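Local coordinates for protein 3-hydroxyisobutyryl-CoA hydrolase (Mycobacterium thermoresistibile, PDB 4HDT) that probably hydrolyses 3-hydroxy-2-methylpropanoyl-CoA to 3-hydroxy-2-methylpropanoate and free coenzyme A, and binds zinc ions, at residues G162-H167 and A180-F185; Y155-A160 and H167-G172; L58-G63 and E197-V202; V129-D134 and D193-F198; V74-S79 and A85-F90. All coordinates share one frame; numbering follows the deposited sequence.

Interaction 1: G162-H167 and A180-F185; sequences GKLGLH and AIVMGF
Leu164 lies across Met183 and ends against Val182, an apolar crossing without any hydrogen bond between the two segments. Its near end faces the thioether: Leu164 CB is 3.8 Å from Met183 SD and 3.9 Å from Met183 CG. Its far end, CD1, touches two side chains, reaching Met183 CG at 4.0 Å and Val182 CG1 at 4.0 Å. The leucine and the methionine run obliquely to each other, with CB and CD1 of the leucine making the contact. In Met183, chi1 (-84°) and the extended chi2 (-161°) bring SD to Leu164, while a bend at the last torsion turns the methyl aside. Met183 is modelled in two conformers, so the sulfur contacts, read from one of them, are less certain.

In the next shell, Ile230 of helix 227-233 packs on Leu164, while Phe175 and Leu223 touch Met183. Lys163 takes the N-cap position just ahead of Leu164. On the other side, near Gly184, the helix is closed by two bonds back into its last turn: Phe185 N to Ala180 O at 2.8 Å and Gly184 N to Ile181 O at 3.2 Å, with Gly184 at positive phi (84°). The contact therefore joins the first turn of one helix to the last turn of another that is closed by a Schellman motif.

Interaction 2: Y155-A160 and H167-G172; sequences YLLSRA and HAALTG
Either side of the apolar touch of Leu157 on Ala168 and Ala169, each segment carries its own arrangement of flat groups. In 155-160 the guanidinium of Arg159 lies over one face of the Tyr155 ring: Tyr155 CE2 sits above the centre of the guanidinium, and NH1 stands over the rim of the ring. The edge of the same guanidinium is used as well, since Arg159 NH1 donates to Tyr155 O at 3.1 Å with an N-H...O angle of 157°, and this oxygen lies close to the guanidinium plane. Face and edge together fix the rotation of the group, and NH2 has a further acceptor in Leu282 O. In 167-172 one face of the His167 ring looks at Thr171 OG1. That hydroxyl donates to His167 O at 2.8 Å, while Thr171 N reaches the same oxygen at 3.0 Å from the opposite face of the carbonyl plane, so two bonds grip this carbonyl.

Between these groups, segments 155-160 and 167-172 meet through a single fork. In Leu157, CG anti to the carbonyl carbon (chi1 -69°) and a chi2 of 158° set the two methyls over neighbouring alanines: CD2 meets Ala168 CB at 4.0 Å and CD1 meets Ala169 CB at 3.9 Å. No hydrogen bond joins the two segments. Chemically, then, 155-160 and 167-172 adhere by methyl contacts, and the hydrogen bonds described here lie within each segment or run to other parts of the chain.

Interaction 3: L58-G63 and E197-V202; sequences LLTGAG and EFTRAV
Leu58 opens the strand segment and makes its closest approach to the helix, setting CD2 against Thr199 CG2 at 3.5 Å. That is tighter than usual for two methyl carbons, and it joins side chains that cross obliquely. Leu58 extends its CG opposite the backbone N (chi1 167°), and Thr199 likewise places CG2 opposite its own N, leaving OG1 for a bond to Ile195 O one turn earlier. Leu59, the next residue, turns to the other side of the strand, where it meets Leu22, Leu24 and Leu67. Thr60 comes back to the helix side and brings CG2 to within 4.4 Å of Thr199 OG1, a loose contact. Beyond Thr60 the chain draws away from the helix. The alternation is that of strand 56-61, in which Leu58 and Thr60 form backbone hydrogen bonds with strand 19-24 while Leu59 bonds to strand 108-112.

Val202 also points at the strand from the next helical turn, although it stays farther off than Thr199. With its hydroxyl bonded to Ile195 O, Thr199 meets Leu58 through its methyl, consistent with an apolar contact of close carbon packing and no polar bond between the segments.

Interaction 4: V129-D134 and D193-F198; sequences VRVVTD and DKIDEF. With ZN (zinc ion), chain F.
Ile195 faces Thr133 and Val131, and its long branch can be followed outward. From CB, the chain turns back beside the backbone N (chi1 -83°), which carries CG1 toward the strand, 3.7 Å from Thr133 CG2. At the tip, CD1 lies 3.8 Å from that same Thr133 CG2 and 4.1 Å from Val131 CG1. The Thr133 side chain stands roughly perpendicular to Ile195, whereas Val131 runs alongside it, pointing the contrary way. The second methyl of Val131, CG2, meets the Phe198 ring obliquely, 4.0 Å from CE2. Thr133 keeps OG1 off the apolar patch, bonding it to Asp113 OD1.

At the polar margin, water 1 donates to Asp134 OD2 at 2.8 Å and more weakly to Asp193 OD1, linking two carboxylates that would otherwise probably repel. A zinc ion is modelled at Asp196 OD2 with water 2, but it is only 2.7 Å from Asp196 CB, so the fine geometry is doubtful.

The first turn of helix 195-205 thus lies against strand 129-132 of the mixed sheet; Ile111 of adjacent strand 108-112 touches both Ile195 and Phe198, and helix 207-214 packs on Phe198 through Ala210 and Leu211.

Interaction 5: V74-S79 and A85-F90; sequences VAIYHS and AEARRF. With ZN (zinc ion), chain E; ZN (zinc ion), chain D.
Ser79 and Ile76 pack against Ala87 where two consecutive helices of this crotonase-family chain, 73-81 and 85-103, are joined by a short turn. The axes of the two short segments approach to 8.3 Å at 131° between their directions, a steep crossing about midway between perpendicular and antiparallel, and Ile76 and Ala87 have CA atoms only 5.5 Å apart. Such closeness is consistent with the small side chain of Ala87 at the crossing.

Two kinds of contact hold the pair. The apolar one is made by the tip of Ile76: CD1 rests 3.8 Å from Ala87 CB and reaches the Phe90 ring obliquely, at 4.2 Å from CD2. The polar one is made by Ser79, whose OG is anti to the backbone N (chi1 -175°), which aims it at the first turn of helix 85-103. There the first-turn amides each find an acceptor: Asp83 OD1 takes Ala85 N, water 3 takes Glu86 N, and Ser79 OG takes Ala87 N. Water 3 also contacts Ser79 OG, so the hydroxyl and the water together bridge the two helices.

Zinc ions sit beside the pair on each helix. Glu86 shares one with His35 of helix 35-49, while His78 binds another through ND1, its ring having Val74 O over one face. The direct hydrogen bond between the segments is nearly straight: Ala87 N to Ser79 OG, 3.1 Å, with an N-H...O angle of 164°.

Interaction 3 opens first along the chain, at strand 56-61, and interaction 5 is the first to close; interactions 1, 2 and 5 fall between the two segments of interaction 3. Interaction 5 lies 24 to 33 Å from the others, centre to centre. Interactions 1 and 2 are neighbours, 6 Å apart between centres, sharing helix 164-171 and His167; Leu157 and Phe185 touch between them, so three successive helices form one cluster. Interactions 3 and 4 have centres 7 Å apart and place helix 195-205 on two strands of the same mixed sheet. Arg130 NH1, probably hydrogen-bonded to Gly184 O, ties interaction 4 to interaction 1. Residues 153-205 thus return from a helical cluster to the sheet, within one crotonase-type domain.

Interaction 1: G162-H167 and A180-F185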
# COMPACT_ATOMS: atom_id res chain seq x y z
N GLY A 162 13.40 -4.41 -11.60
CA GLY A 162 13.75 -5.82 -11.44
C GLY A 162 12.59 -6.61 -10.86
O GLY A 162 11.45 -6.42 -11.26
N LYS A 163 12.90 -7.47 -9.89
CA LYS A 163 11.90 -8.22 -9.14
C LYS A 163 11.75 -7.67 -7.72
O LYS A 163 11.23 -8.36 -6.86
CB LYS A 163 12.26 -9.70 -9.08
CG LYS A 163 12.44 -10.35 -10.44
CD LYS A 163 11.18 -10.25 -11.28
CE LYS A 163 11.37 -10.85 -12.65
NZ LYS A 163 10.23 -10.45 -13.51
N LEU A 164 12.23 -6.45 -7.47
CA LEU A 164 12.09 -5.87 -6.13
C LEU A 164 10.64 -5.85 -5.64
O LEU A 164 10.37 -6.05 -4.45
CB LEU A 164 12.68 -4.47 -6.09
CG LEU A 164 14.21 -4.28 -6.25
CD1 LEU A 164 14.57 -2.83 -6.05
CD2 LEU A 164 15.04 -5.17 -5.38
N GLY A 165 9.72 -5.59 -6.56
CA GLY A 165 8.29 -5.59 -6.21
C GLY A 165 7.78 -6.95 -5.73
O GLY A 165 6.98 -7.04 -4.75
N LEU A 166 8.20 -8.03 -6.39
CA LEU A 166 7.80 -9.37 -5.92
C LEU A 166 8.36 -9.68 -4.56
O LEU A 166 7.70 -10.28 -3.70
CB LEU A 166 8.25 -10.49 -6.89
CG LEU A 166 7.60 -10.49 -8.21
CD1 LEU A 166 8.12 -11.67 -9.05
CD2 LEU A 166 6.11 -10.60 -8.07
N HIS A 167 9.62 -9.31 -4.35
CA HIS A 167 10.21 -9.48 -3.04
C HIS A 167 9.38 -8.77 -1.95
O HIS A 167 9.07 -9.38 -0.93
CB HIS A 167 11.67 -9.01 -3.08
CG HIS A 167 12.32 -8.95 -1.74
ND1 HIS A 167 12.79 -10.07 -1.08
CD2 HIS A 167 12.56 -7.91 -0.92
CE1 HIS A 167 13.31 -9.72 0.07
NE2 HIS A 167 13.17 -8.41 0.21
N ALA A 180 12.01 3.02 -0.80
CA ALA A 180 10.74 3.44 -1.42
C ALA A 180 10.98 4.30 -2.65
O ALA A 180 10.26 4.16 -3.66
CB ALA A 180 9.87 4.18 -0.41
N ILE A 181 11.97 5.18 -2.60
CA ILE A 181 12.29 6.01 -3.77
C ILE A 181 12.82 5.10 -4.90
O ILE A 181 12.41 5.23 -6.06
CB ILE A 181 13.28 7.12 -3.40
CG1 ILE A 181 12.59 8.08 -2.40
CG2 ILE A 181 13.78 7.87 -4.64
CD1 ILE A 181 13.55 9.08 -1.77
N VAL A 182 13.71 4.16 -4.57
CA VAL A 182 14.21 3.23 -5.58
C VAL A 182 13.06 2.42 -6.24
O VAL A 182 13.05 2.19 -7.45
CB VAL A 182 15.30 2.30 -4.94
CG1 VAL A 182 15.49 1.02 -5.75
CG2 VAL A 182 16.58 3.08 -4.73
N MET A 183 12.06 2.06 -5.44
CA MET A 183 11.00 1.22 -5.97
C MET A 183 9.89 2.00 -6.66
O MET A 183 9.00 1.38 -7.23
CB MET A 183 10.44 0.27 -4.91
CG MET A 183 11.30 -1.01 -4.78
SD MET A 183 10.33 -2.31 -3.98
CE MET A 183 10.21 -1.40 -2.46
N GLY A 184 9.96 3.33 -6.66
CA GLY A 184 8.95 4.13 -7.34
C GLY A 184 7.72 4.38 -6.52
O GLY A 184 6.69 4.78 -7.04
N PHE A 185 7.87 4.20 -5.20
CA PHE A 185 6.75 4.47 -4.24
C PHE A 185 6.80 5.89 -3.68
O PHE A 185 5.87 6.36 -3.02
CB PHE A 185 6.78 3.48 -3.07
CG PHE A 185 6.19 2.11 -3.36
CD1 PHE A 185 6.69 1.30 -4.37
CD2 PHE A 185 5.17 1.59 -2.58
CE1 PHE A 185 6.19 0.04 -4.62
CE2 PHE A 185 4.65 0.31 -2.83
CZ PHE A 185 5.18 -0.49 -3.84

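Interaction 2: Y155-A160 and H167-G172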
# COMPACT_ATOMS: atom_id res chain seq x y z
N TYR A 155 -0.21 -2.16 -8.93
CA TYR A 155 0.28 -1.21 -9.94
C TYR A 155 1.69 -0.71 -9.55
O TYR A 155 2.62 -0.69 -10.38
CB TYR A 155 -0.75 -0.08 -10.03
CG TYR A 155 -0.42 1.09 -10.94
CD1 TYR A 155 0.36 2.14 -10.49
CD2 TYR A 155 -0.98 1.18 -12.19
CE1 TYR A 155 0.62 3.23 -11.28
CE2 TYR A 155 -0.70 2.27 -12.99
CZ TYR A 155 0.11 3.28 -12.53
OH TYR A 155 0.33 4.38 -13.32
N LEU A 156 1.89 -0.31 -8.30
CA LEU A 156 3.21 0.16 -7.88
C LEU A 156 4.24 -0.97 -7.82
O LEU A 156 5.36 -0.82 -8.33
CB LEU A 156 3.12 0.85 -6.53
CG LEU A 156 2.30 2.14 -6.51
CD1 LEU A 156 1.96 2.48 -5.07
CD2 LEU A 156 3.00 3.26 -7.26
N LEU A 157 3.85 -2.11 -7.30
CA LEU A 157 4.80 -3.23 -7.14
C LEU A 157 5.29 -3.70 -8.50
O LEU A 157 6.49 -4.01 -8.68
CB LEU A 157 4.18 -4.37 -6.35
CG LEU A 157 3.91 -4.10 -4.86
CD1 LEU A 157 2.85 -5.06 -4.36
CD2 LEU A 157 5.21 -4.19 -4.03
N SER A 158 4.36 -3.78 -9.47
CA SER A 158 4.72 -4.30 -10.81
C SER A 158 5.65 -3.35 -11.56
O SER A 158 6.29 -3.81 -12.52
CB SER A 158 3.50 -4.64 -11.67
OG SER A 158 2.71 -3.50 -11.96
N ARG A 159 5.74 -2.09 -11.12
CA ARG A 159 6.57 -1.03 -11.76
C ARG A 159 7.93 -0.82 -11.09
O ARG A 159 8.74 -0.03 -11.56
CB ARG A 159 5.76 0.27 -11.85
CG ARG A 159 4.70 0.23 -12.98
CD ARG A 159 3.70 1.38 -12.94
NE ARG A 159 2.80 1.34 -14.11
CZ ARG A 159 1.81 0.45 -14.25
NH1 ARG A 159 1.59 -0.48 -13.31
NH2 ARG A 159 1.05 0.50 -15.34
N ALA A 160 8.18 -1.54 -9.99
CA ALA A 160 9.45 -1.42 -9.27
C ALA A 160 10.56 -2.04 -10.14
O ALA A 160 10.26 -2.91 -10.99
CB ALA A 160 9.37 -2.13 -7.94
N HIS A 167 9.62 -9.31 -4.35
CA HIS A 167 10.21 -9.48 -3.04
C HIS A 167 9.38 -8.77 -1.95
O HIS A 167 9.07 -9.38 -0.93
CB HIS A 167 11.67 -9.01 -3.08
CG HIS A 167 12.32 -8.95 -1.74
ND1 HIS A 167 12.79 -10.07 -1.08
CD2 HIS A 167 12.56 -7.91 -0.92
CE1 HIS A 167 13.31 -9.72 0.07
NE2 HIS A 167 13.17 -8.41 0.21
N ALA A 168 9.11 -7.50 -2.15
CA ALA A 168 8.31 -6.77 -1.18
C ALA A 168 6.94 -7.43 -0.97
O ALA A 168 6.48 -7.55 0.17
CB ALA A 168 8.18 -5.32 -1.60
N ALA A 169 6.33 -7.89 -2.06
CA ALA A 169 4.94 -8.43 -2.01
C ALA A 169 4.87 -9.80 -1.34
O ALA A 169 3.91 -10.10 -0.61
CB ALA A 169 4.38 -8.51 -3.41
N LEU A 170 5.87 -10.66 -1.58
CA LEU A 170 5.83 -12.03 -1.06
C LEU A 170 6.36 -12.11 0.35
O LEU A 170 5.81 -12.85 1.19
CB LEU A 170 6.58 -12.97 -2.01
CG LEU A 170 5.97 -13.08 -3.40
CD1 LEU A 170 6.79 -14.07 -4.24
CD2 LEU A 170 4.50 -13.48 -3.43
N THR A 171 7.42 -11.35 0.65
CA THR A 171 7.90 -11.29 2.03
C THR A 171 6.92 -10.52 2.90
O THR A 171 6.75 -10.86 4.06
CB THR A 171 9.29 -10.64 2.21
OG1 THR A 171 9.27 -9.26 1.82
CG2 THR A 171 10.39 -11.45 1.41
N GLY A 172 6.33 -9.48 2.33
CA GLY A 172 5.56 -8.50 3.12
C GLY A 172 6.38 -7.70 4.11
O GLY A 172 5.80 -7.09 5.06

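Interaction 3: L58-G63 and E197-V202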
# COMPACT_ATOMS: atom_id res chain seq x y z
N LEU A 58 -2.13 18.63 0.88
CA LEU A 58 -1.05 18.04 1.68
C LEU A 58 -1.65 17.06 2.66
O LEU A 58 -2.52 17.42 3.46
CB LEU A 58 -0.33 19.15 2.42
CG LEU A 58 0.64 18.78 3.54
CD1 LEU A 58 1.89 18.25 2.90
CD2 LEU A 58 0.96 19.97 4.43
N LEU A 59 -1.19 15.82 2.57
CA LEU A 59 -1.66 14.73 3.43
C LEU A 59 -0.59 14.46 4.46
O LEU A 59 0.57 14.18 4.10
CB LEU A 59 -1.92 13.46 2.61
CG LEU A 59 -2.29 12.21 3.44
CD1 LEU A 59 -3.65 12.35 4.13
CD2 LEU A 59 -2.18 10.92 2.66
N THR A 60 -0.98 14.52 5.73
CA THR A 60 -0.10 14.13 6.83
C THR A 60 -0.90 13.29 7.84
O THR A 60 -2.10 13.11 7.70
CB THR A 60 0.51 15.33 7.58
OG1 THR A 60 -0.51 16.06 8.27
CG2 THR A 60 1.20 16.26 6.70
N GLY A 61 -0.21 12.72 8.80
CA GLY A 61 -0.82 11.97 9.91
C GLY A 61 -0.46 12.55 11.26
O GLY A 61 0.64 13.08 11.47
N ALA A 62 -1.40 12.46 12.22
CA ALA A 62 -1.17 13.00 13.53
C ALA A 62 -0.22 12.08 14.28
O ALA A 62 -0.08 10.93 13.93
CB ALA A 62 -2.48 13.12 14.27
N GLY A 63 0.41 12.62 15.33
CA GLY A 63 1.33 11.84 16.14
C GLY A 63 2.71 11.75 15.50
O GLY A 63 3.10 12.55 14.65
N GLU A 197 9.34 21.71 9.45
CA GLU A 197 9.79 22.91 8.73
C GLU A 197 9.35 22.81 7.28
O GLU A 197 8.94 23.80 6.69
CB GLU A 197 11.33 23.10 8.79
N PHE A 198 9.43 21.60 6.74
CA PHE A 198 9.06 21.35 5.35
C PHE A 198 7.58 21.59 5.13
O PHE A 198 7.18 22.26 4.19
CB PHE A 198 9.41 19.91 4.92
CG PHE A 198 8.86 19.56 3.55
CD1 PHE A 198 9.51 20.02 2.40
CD2 PHE A 198 7.70 18.83 3.41
CE1 PHE A 198 9.00 19.73 1.14
CE2 PHE A 198 7.18 18.53 2.15
CZ PHE A 198 7.83 18.99 1.02
N THR A 199 6.75 21.02 6.00
CA THR A 199 5.34 21.25 5.90
C THR A 199 5.00 22.74 6.02
O THR A 199 4.18 23.26 5.27
CB THR A 199 4.58 20.38 6.95
OG1 THR A 199 4.69 19.01 6.57
CG2 THR A 199 3.15 20.77 7.02
N ARG A 200 5.59 23.43 7.00
CA ARG A 200 5.36 24.86 7.15
C ARG A 200 5.75 25.62 5.88
O ARG A 200 5.08 26.58 5.53
CB ARG A 200 6.11 25.43 8.37
CG ARG A 200 5.60 24.86 9.71
CD ARG A 200 6.22 25.51 10.93
NE ARG A 200 7.66 25.24 11.14
CZ ARG A 200 8.18 24.26 11.90
NH1 ARG A 200 7.42 23.35 12.50
NH2 ARG A 200 9.50 24.15 12.00
N ALA A 201 6.82 25.19 5.22
CA ALA A 201 7.32 25.86 3.99
C ALA A 201 6.40 25.63 2.79
O ALA A 201 6.27 26.51 1.95
CB ALA A 201 8.74 25.43 3.66
N VAL A 202 5.78 24.45 2.70
CA VAL A 202 4.79 24.18 1.63
C VAL A 202 3.65 25.17 1.75
O VAL A 202 3.20 25.77 0.77
CB VAL A 202 4.22 22.74 1.72
CG1 VAL A 202 3.06 22.53 0.75
CG2 VAL A 202 5.31 21.69 1.49

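Interaction 4: V129-D134 and D193-F198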
# COMPACT_ATOMS: atom_id res chain seq x y z
N VAL A 129 3.71 14.40 -5.29
CA VAL A 129 4.87 14.88 -4.52
C VAL A 129 4.98 14.04 -3.25
O VAL A 129 4.48 14.40 -2.16
CB VAL A 129 4.82 16.37 -4.17
CG1 VAL A 129 6.14 16.83 -3.59
CG2 VAL A 129 4.51 17.20 -5.40
N ARG A 130 5.68 12.91 -3.38
CA ARG A 130 5.67 11.86 -2.36
C ARG A 130 6.95 11.93 -1.55
O ARG A 130 8.03 11.75 -2.10
CB ARG A 130 5.55 10.50 -3.02
CG ARG A 130 4.25 10.34 -3.84
CD ARG A 130 4.22 9.10 -4.69
NE ARG A 130 5.31 9.10 -5.68
CZ ARG A 130 5.66 8.03 -6.37
NH1 ARG A 130 4.98 6.90 -6.25
NH2 ARG A 130 6.71 8.07 -7.19
N VAL A 131 6.79 12.25 -0.28
CA VAL A 131 7.95 12.52 0.61
C VAL A 131 8.09 11.39 1.63
O VAL A 131 7.10 10.97 2.27
CB VAL A 131 7.76 13.85 1.36
CG1 VAL A 131 8.92 14.11 2.31
CG2 VAL A 131 7.57 15.02 0.37
N VAL A 132 9.30 10.85 1.72
CA VAL A 132 9.64 9.89 2.78
C VAL A 132 10.76 10.45 3.61
O VAL A 132 11.36 11.47 3.27
CB VAL A 132 10.03 8.50 2.21
CG1 VAL A 132 8.81 7.76 1.66
CG2 VAL A 132 11.08 8.64 1.12
N THR A 133 11.02 9.82 4.77
CA THR A 133 11.97 10.37 5.72
C THR A 133 12.92 9.27 6.20
O THR A 133 12.84 8.12 5.74
CB THR A 133 11.26 10.90 6.99
OG1 THR A 133 10.78 9.78 7.78
CG2 THR A 133 10.10 11.82 6.65
N ASP A 134 13.79 9.62 7.15
CA ASP A 134 14.69 8.65 7.71
C ASP A 134 14.04 7.66 8.69
O ASP A 134 14.73 6.75 9.20
CB ASP A 134 15.90 9.32 8.35
CG ASP A 134 15.55 10.40 9.33
OD1 ASP A 134 14.36 10.76 9.42
OD2 ASP A 134 16.48 10.90 10.02
N ASP A 193 12.85 15.31 11.42
CA ASP A 193 12.94 16.51 12.27
C ASP A 193 13.25 17.72 11.33
O ASP A 193 13.95 18.68 11.71
CB ASP A 193 14.09 16.34 13.26
CG ASP A 193 15.43 16.74 12.68
OD1 ASP A 193 15.65 16.36 11.53
OD2 ASP A 193 16.24 17.44 13.36
N LYS A 194 12.77 17.60 10.10
CA LYS A 194 12.61 18.73 9.20
C LYS A 194 11.23 18.69 8.51
O LYS A 194 10.91 19.59 7.74
CB LYS A 194 13.74 18.78 8.19
N ILE A 195 10.40 17.68 8.80
CA ILE A 195 9.07 17.56 8.17
C ILE A 195 8.20 18.69 8.55
O ILE A 195 7.36 19.14 7.78
CB ILE A 195 8.33 16.25 8.56
CG1 ILE A 195 8.81 15.10 7.68
CG2 ILE A 195 6.80 16.38 8.46
CD1 ILE A 195 8.79 15.34 6.18
N ASP A 196 8.37 19.12 9.79
CA ASP A 196 7.63 20.17 10.32
C ASP A 196 8.03 21.47 9.62
O ASP A 196 7.16 22.20 9.19
CB ASP A 196 7.90 20.14 11.82
CG ASP A 196 7.85 18.70 12.33
OD1 ASP A 196 6.71 18.16 12.26
OD2 ASP A 196 8.90 18.06 12.63
N GLU A 197 9.34 21.71 9.45
CA GLU A 197 9.79 22.91 8.73
C GLU A 197 9.35 22.81 7.28
O GLU A 197 8.94 23.80 6.69
CB GLU A 197 11.33 23.10 8.79
N PHE A 198 9.43 21.60 6.74
CA PHE A 198 9.06 21.35 5.35
C PHE A 198 7.58 21.59 5.13
O PHE A 198 7.18 22.26 4.19
CB PHE A 198 9.41 19.91 4.92
CG PHE A 198 8.86 19.56 3.55
CD1 PHE A 198 9.51 20.02 2.40
CD2 PHE A 198 7.70 18.83 3.41
CE1 PHE A 198 9.00 19.73 1.14
CE2 PHE A 198 7.18 18.53 2.15
CZ PHE A 198 7.83 18.99 1.02
ZN ZN F . 10.44 19.92 12.82
O HOH W 1 15.40 12.92 11.62
O HOH W 2 11.63 20.55 11.09

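Interaction 5: V74-S79 and A85-F90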
# COMPACT_ATOMS: atom_id res chain seq x y z
N VAL A 74 -9.90 -4.69 12.02
CA VAL A 74 -10.99 -5.19 12.85
C VAL A 74 -12.31 -5.13 12.07
O VAL A 74 -13.14 -6.04 12.13
CB VAL A 74 -11.15 -4.37 14.17
CG1 VAL A 74 -12.36 -4.82 14.96
CG2 VAL A 74 -9.89 -4.46 15.03
N ALA A 75 -12.53 -4.02 11.37
CA ALA A 75 -13.78 -3.85 10.64
C ALA A 75 -13.89 -4.83 9.45
O ALA A 75 -15.00 -5.33 9.14
CB ALA A 75 -13.87 -2.41 10.17
N ILE A 76 -12.78 -5.11 8.78
CA ILE A 76 -12.78 -6.06 7.66
C ILE A 76 -13.08 -7.44 8.22
O ILE A 76 -13.84 -8.21 7.64
CB ILE A 76 -11.43 -6.05 6.90
CG1 ILE A 76 -11.19 -4.66 6.28
CG2 ILE A 76 -11.40 -7.15 5.86
CD1 ILE A 76 -12.16 -4.31 5.17
N TYR A 77 -12.49 -7.73 9.37
CA TYR A 77 -12.68 -9.02 10.03
C TYR A 77 -14.15 -9.22 10.37
O TYR A 77 -14.75 -10.23 10.01
CB TYR A 77 -11.77 -9.08 11.26
CG TYR A 77 -11.91 -10.28 12.19
CD1 TYR A 77 -11.56 -11.56 11.76
CD2 TYR A 77 -12.29 -10.11 13.51
CE1 TYR A 77 -11.63 -12.65 12.60
CE2 TYR A 77 -12.39 -11.18 14.36
CZ TYR A 77 -12.05 -12.45 13.91
OH TYR A 77 -12.14 -13.51 14.77
N HIS A 78 -14.75 -8.24 11.03
CA HIS A 78 -16.18 -8.38 11.36
C HIS A 78 -17.05 -8.52 10.12
O HIS A 78 -18.04 -9.28 10.13
CB HIS A 78 -16.64 -7.23 12.25
CG HIS A 78 -16.00 -7.24 13.60
ND1 HIS A 78 -16.13 -6.21 14.50
CD2 HIS A 78 -15.18 -8.15 14.20
CE1 HIS A 78 -15.45 -6.48 15.60
NE2 HIS A 78 -14.85 -7.64 15.43
N SER A 79 -16.70 -7.81 9.04
CA SER A 79 -17.49 -7.94 7.81
C SER A 79 -17.35 -9.30 7.13
O SER A 79 -18.32 -9.87 6.63
CB SER A 79 -17.10 -6.80 6.83
OG SER A 79 -17.92 -6.82 5.69
N ALA A 85 -20.57 -7.03 3.27
CA ALA A 85 -21.11 -5.79 2.68
C ALA A 85 -20.28 -4.53 2.97
O ALA A 85 -20.00 -3.74 2.06
CB ALA A 85 -22.55 -5.58 3.11
N GLU A 86 -19.89 -4.33 4.22
CA GLU A 86 -19.07 -3.16 4.58
C GLU A 86 -17.69 -3.22 3.98
O GLU A 86 -17.17 -2.21 3.54
CB GLU A 86 -18.97 -2.97 6.09
CG GLU A 86 -17.88 -2.00 6.58
CD GLU A 86 -18.14 -0.53 6.28
OE1 GLU A 86 -19.21 -0.11 5.80
OE2 GLU A 86 -17.18 0.26 6.49
N ALA A 87 -17.08 -4.41 3.99
CA ALA A 87 -15.78 -4.53 3.35
C ALA A 87 -15.85 -4.15 1.87
O ALA A 87 -15.02 -3.38 1.38
CB ALA A 87 -15.20 -5.93 3.50
N ARG A 88 -16.82 -4.69 1.15
CA ARG A 88 -16.93 -4.34 -0.26
C ARG A 88 -17.21 -2.85 -0.50
O ARG A 88 -16.63 -2.22 -1.40
CB ARG A 88 -17.97 -5.20 -0.96
CG ARG A 88 -17.54 -6.65 -1.05
CD ARG A 88 -18.46 -7.40 -1.97
NE ARG A 88 -19.76 -7.55 -1.35
CZ ARG A 88 -20.10 -8.54 -0.54
NH1 ARG A 88 -19.25 -9.54 -0.29
NH2 ARG A 88 -21.31 -8.55 -0.01
N ARG A 89 -18.07 -2.26 0.32
CA ARG A 89 -18.35 -0.87 0.12
C ARG A 89 -17.12 -0.02 0.46
O ARG A 89 -16.83 0.96 -0.22
CB ARG A 89 -19.52 -0.42 0.96
CG ARG A 89 -19.95 1.00 0.63
CD ARG A 89 -20.45 1.16 -0.83
NE ARG A 89 -20.19 2.50 -1.32
CZ ARG A 89 -20.63 3.01 -2.48
NH1 ARG A 89 -21.42 2.30 -3.28
NH2 ARG A 89 -20.30 4.27 -2.82
N PHE A 90 -16.43 -0.40 1.53
CA PHE A 90 -15.20 0.30 1.93
C PHE A 90 -14.20 0.26 0.77
O PHE A 90 -13.66 1.30 0.38
CB PHE A 90 -14.60 -0.33 3.21
CG PHE A 90 -13.22 0.19 3.54
CD1 PHE A 90 -13.04 1.45 4.06
CD2 PHE A 90 -12.12 -0.59 3.28
CE1 PHE A 90 -11.78 1.94 4.38
CE2 PHE A 90 -10.85 -0.12 3.56
CZ PHE A 90 -10.67 1.18 4.09
ZN ZN E . -17.12 -4.39 14.50
ZN ZN D . -19.39 1.82 5.60
O HOH W 3 -20.41 -6.24 6.49